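Local coordinates for protein carbohydrate oxidase (Microdochium nivale, PDB 3RJA) that oxidises the C1 hydroxyl of mono-, oligo- and polysaccharides to lactones with the help of FAD, reducing molecular oxygen to hydrogen peroxide, at residues V157-G162 / W200-F205. Numbering follows the deposited sequence.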
ATOM      1  N   VAL A 157       2.089  -7.605  -4.768  1.00 11.57           N
ATOM      2  CA  VAL A 157       2.022  -8.926  -4.150  1.00 11.54           C
ATOM      3  C   VAL A 157       1.964 -10.081  -5.176  1.00 11.63           C
ATOM      4  O   VAL A 157       2.490 -11.162  -4.918  1.00 11.42           O
ATOM      5  CB  VAL A 157       0.881  -9.038  -3.091  1.00 10.82           C
ATOM      6  CG1 VAL A 157      -0.510  -9.134  -3.731  1.00 10.10           C
ATOM      7  CG2 VAL A 157       1.107 -10.234  -2.176  1.00  9.74           C
ATOM      8  N   ASP A 158       1.345  -9.835  -6.326  1.00 11.27           N
ATOM      9  CA  ASP A 158       1.237 -10.843  -7.374  1.00 11.56           C
ATOM     10  C   ASP A 158       2.576 -11.160  -8.080  1.00 12.33           C
ATOM     11  O   ASP A 158       2.677 -12.169  -8.753  1.00 12.12           O
ATOM     12  CB  ASP A 158       0.157 -10.424  -8.370  1.00 12.16           C
ATOM     13  CG  ASP A 158      -1.232 -10.369  -7.731  1.00 12.77           C
ATOM     14  OD1 ASP A 158      -1.505 -11.225  -6.842  1.00 12.50           O
ATOM     15  OD2 ASP A 158      -2.027  -9.457  -8.103  1.00 12.90           O
ATOM     16  N   SER A 159       3.602 -10.324  -7.910  1.00 11.15           N
ATOM     17  CA  SER A 159       4.939 -10.662  -8.415  1.00 11.86           C
ATOM     18  C   SER A 159       5.706 -11.633  -7.485  1.00 11.13           C
ATOM     19  O   SER A 159       6.737 -12.155  -7.853  1.00 10.89           O
ATOM     20  CB  SER A 159       5.778  -9.375  -8.589  1.00 11.90           C
ATOM     21  OG  SER A 159       6.233  -8.946  -7.322  1.00 11.70           O
ATOM     22  N   VAL A 160       5.217 -11.829  -6.266  1.00 11.75           N
ATOM     23  CA  VAL A 160       5.949 -12.595  -5.262  1.00 12.21           C
ATOM     24  C   VAL A 160       5.863 -14.093  -5.566  1.00 12.66           C
ATOM     25  O   VAL A 160       4.762 -14.675  -5.580  1.00 14.18           O
ATOM     26  CB  VAL A 160       5.420 -12.304  -3.814  1.00 12.02           C
ATOM     27  CG1 VAL A 160       6.170 -13.123  -2.769  1.00 10.46           C
ATOM     28  CG2 VAL A 160       5.467 -10.779  -3.475  1.00 10.59           C
ATOM     29  N   VAL A 161       7.014 -14.707  -5.814  1.00 12.93           N
ATOM     30  CA  VAL A 161       7.090 -16.166  -6.061  1.00 14.58           C
ATOM     31  C   VAL A 161       7.814 -16.897  -4.930  1.00 15.59           C
ATOM     32  O   VAL A 161       7.830 -18.131  -4.894  1.00 18.98           O
ATOM     33  CB  VAL A 161       7.732 -16.521  -7.429  1.00 14.31           C
ATOM     34  CG1 VAL A 161       6.878 -15.941  -8.560  1.00 14.31           C
ATOM     35  CG2 VAL A 161       9.210 -16.007  -7.527  1.00 13.33           C
ATOM     36  N   GLY A 162       8.416 -16.148  -4.013  1.00 14.87           N
ATOM     37  CA  GLY A 162       8.971 -16.761  -2.802  1.00 15.01           C
ATOM     38  C   GLY A 162       9.475 -15.749  -1.781  1.00 14.14           C
ATOM     39  O   GLY A 162       9.679 -14.574  -2.112  1.00 12.27           O
ATOM     40  N   TRP A 200      12.743 -10.939  -0.460  1.00 10.30           N
ATOM     41  CA  TRP A 200      11.603 -11.111  -1.398  1.00 10.85           C
ATOM     42  C   TRP A 200      12.087 -11.729  -2.700  1.00 11.29           C
ATOM     43  O   TRP A 200      13.074 -11.266  -3.273  1.00 11.33           O
ATOM     44  CB  TRP A 200      10.930  -9.770  -1.712  1.00 10.02           C
ATOM     45  CG  TRP A 200      10.311  -9.135  -0.510  1.00 10.32           C
ATOM     46  CD1 TRP A 200      10.902  -8.257   0.374  1.00  9.94           C
ATOM     47  CD2 TRP A 200       8.980  -9.365  -0.028  1.00 10.04           C
ATOM     48  NE1 TRP A 200      10.005  -7.940   1.380  1.00  9.61           N
ATOM     49  CE2 TRP A 200       8.818  -8.592   1.145  1.00  9.68           C
ATOM     50  CE3 TRP A 200       7.905 -10.143  -0.487  1.00  9.58           C
ATOM     51  CZ2 TRP A 200       7.612  -8.593   1.890  1.00  9.59           C
ATOM     52  CZ3 TRP A 200       6.717 -10.134   0.235  1.00  9.07           C
ATOM     53  CH2 TRP A 200       6.575  -9.364   1.411  1.00  8.98           C
ATOM     54  N   LYS A 201      11.381 -12.742  -3.193  1.00 11.95           N
ATOM     55  CA  LYS A 201      11.734 -13.322  -4.508  1.00 12.69           C
ATOM     56  C   LYS A 201      10.646 -12.969  -5.498  1.00 11.39           C
ATOM     57  O   LYS A 201       9.485 -13.339  -5.334  1.00  9.60           O
ATOM     58  CB  LYS A 201      12.023 -14.826  -4.393  1.00 13.76           C
ATOM     59  CG  LYS A 201      12.979 -15.142  -3.229  1.00 16.11           C
ATOM     60  CD  LYS A 201      13.178 -16.616  -3.043  1.00 22.57           C
ATOM     61  CE  LYS A 201      13.994 -16.947  -1.781  1.00 26.65           C
ATOM     62  NZ  LYS A 201      13.721 -18.402  -1.383  1.00 28.17           N
ATOM     63  N   LEU A 202      11.023 -12.210  -6.519  1.00 11.71           N
ATOM     64  CA  LEU A 202      10.016 -11.475  -7.307  1.00 13.59           C
ATOM     65  C   LEU A 202      10.133 -11.732  -8.792  1.00 14.39           C
ATOM     66  O   LEU A 202      11.221 -11.536  -9.353  1.00 16.42           O
ATOM     67  CB  LEU A 202      10.171  -9.958  -7.076  1.00 12.79           C
ATOM     68  CG  LEU A 202      10.098  -9.433  -5.631  1.00 13.41           C
ATOM     69  CD1 LEU A 202      10.282  -7.880  -5.583  1.00 11.92           C
ATOM     70  CD2 LEU A 202       8.778  -9.841  -4.960  1.00 12.07           C
ATOM     71  N   ALA A 203       9.026 -12.126  -9.427  1.00 12.91           N
ATOM     72  CA  ALA A 203       8.963 -12.238 -10.891  1.00 14.16           C
ATOM     73  C   ALA A 203       8.943 -10.827 -11.460  1.00 15.04           C
ATOM     74  O   ALA A 203       8.257  -9.961 -10.911  1.00 17.73           O
ATOM     75  CB  ALA A 203       7.670 -12.993 -11.344  1.00 11.59           C
ATOM     76  N   THR A 204       9.664 -10.599 -12.557  1.00 15.09           N
ATOM     77  CA  THR A 204       9.674  -9.285 -13.205  1.00 15.19           C
ATOM     78  C   THR A 204       9.195  -9.440 -14.657  1.00 16.28           C
ATOM     79  O   THR A 204       9.138 -10.569 -15.157  1.00 15.52           O
ATOM     80  CB  THR A 204      11.080  -8.644 -13.191  1.00 15.11           C
ATOM     81  OG1 THR A 204      11.974  -9.406 -14.035  1.00 14.50           O
ATOM     82  CG2 THR A 204      11.621  -8.584 -11.773  1.00 13.18           C
ATOM     83  N   PHE A 205       8.847  -8.322 -15.306  1.00 14.89           N
ATOM     84  CA  PHE A 205       8.589  -8.278 -16.761  1.00 16.58           C
ATOM     85  C   PHE A 205       9.559  -7.296 -17.461  1.00 18.87           C
ATOM     86  O   PHE A 205      10.128  -6.414 -16.795  1.00 17.12           O
ATOM     87  CB  PHE A 205       7.117  -7.947 -17.091  1.00 15.80           C
ATOM     88  CG  PHE A 205       6.567  -6.701 -16.399  1.00 16.22           C
ATOM     89  CD1 PHE A 205       6.619  -5.442 -17.024  1.00 16.54           C
ATOM     90  CD2 PHE A 205       5.917  -6.810 -15.162  1.00 15.32           C
ATOM     91  CE1 PHE A 205       6.089  -4.303 -16.408  1.00 15.00           C
ATOM     92  CE2 PHE A 205       5.371  -5.703 -14.532  1.00 14.03           C
ATOM     93  CZ  PHE A 205       5.460  -4.433 -15.144  1.00 16.38           C
TER
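Val-160 to Gly-162 pair antiparallel with Trp-200 to Ala-203, the N-to-C directions of strands 160-162 and 200-203 lying 129° apart, and a classic beta bulge sets Val-161 and Gly-162 together against Lys-201. The carbonyl O of Lys-201 takes both bulge amides: Val-161 N at 2.9 Å, and Gly-162 N more loosely at 3.3 Å, with a C=O...N angle of only 128°. Lys-201 N answers with a 2.7 Å bond to Gly-162 O. Just ahead of the strand, Ser-159 O receives Ala-203 N at 2.8 Å, in the carbonyl plane, and a CA-H...O contact from Leu-202 CA.

Val-160 and Leu-202, a non-hydrogen-bonded pair, turn to one face of the sheet. With Val-160 CG1 anti to the backbone N (chi1 179°), CG2 is directed to both Leu-202 and Trp-200: it lies 3.7 Å from Leu-202 CD2 and 3.9 Å from Trp-200 CE3, obliquely to the ring plane. Phe-141 of helix 137-142 adds to this apolar cluster, while Trp-200 NE1 bonds to Ser-138 OG of the same helix; the Trp-200 side chain is about 5 Å from the bound FAD. Leu-202 CD2 also rests against Ser-159 OG, whose hydrogen bond goes to Ala-156 O. Within the bulge, Val-161 CG2 lies against Lys-201 O, and its CG1 meets Ala-203 CB. On the other face the extended Lys-201 chain starts alongside Gly-162, with CB 3.3 Å from Gly-162 O, then leads away to a salt bridge with Glu-174.

The backbone thus supplies the polar grip, three of its four bonds gathered at Lys-201 to hold the bulge, and buried Val-160, Leu-202 and Trp-200 supply the apolar one.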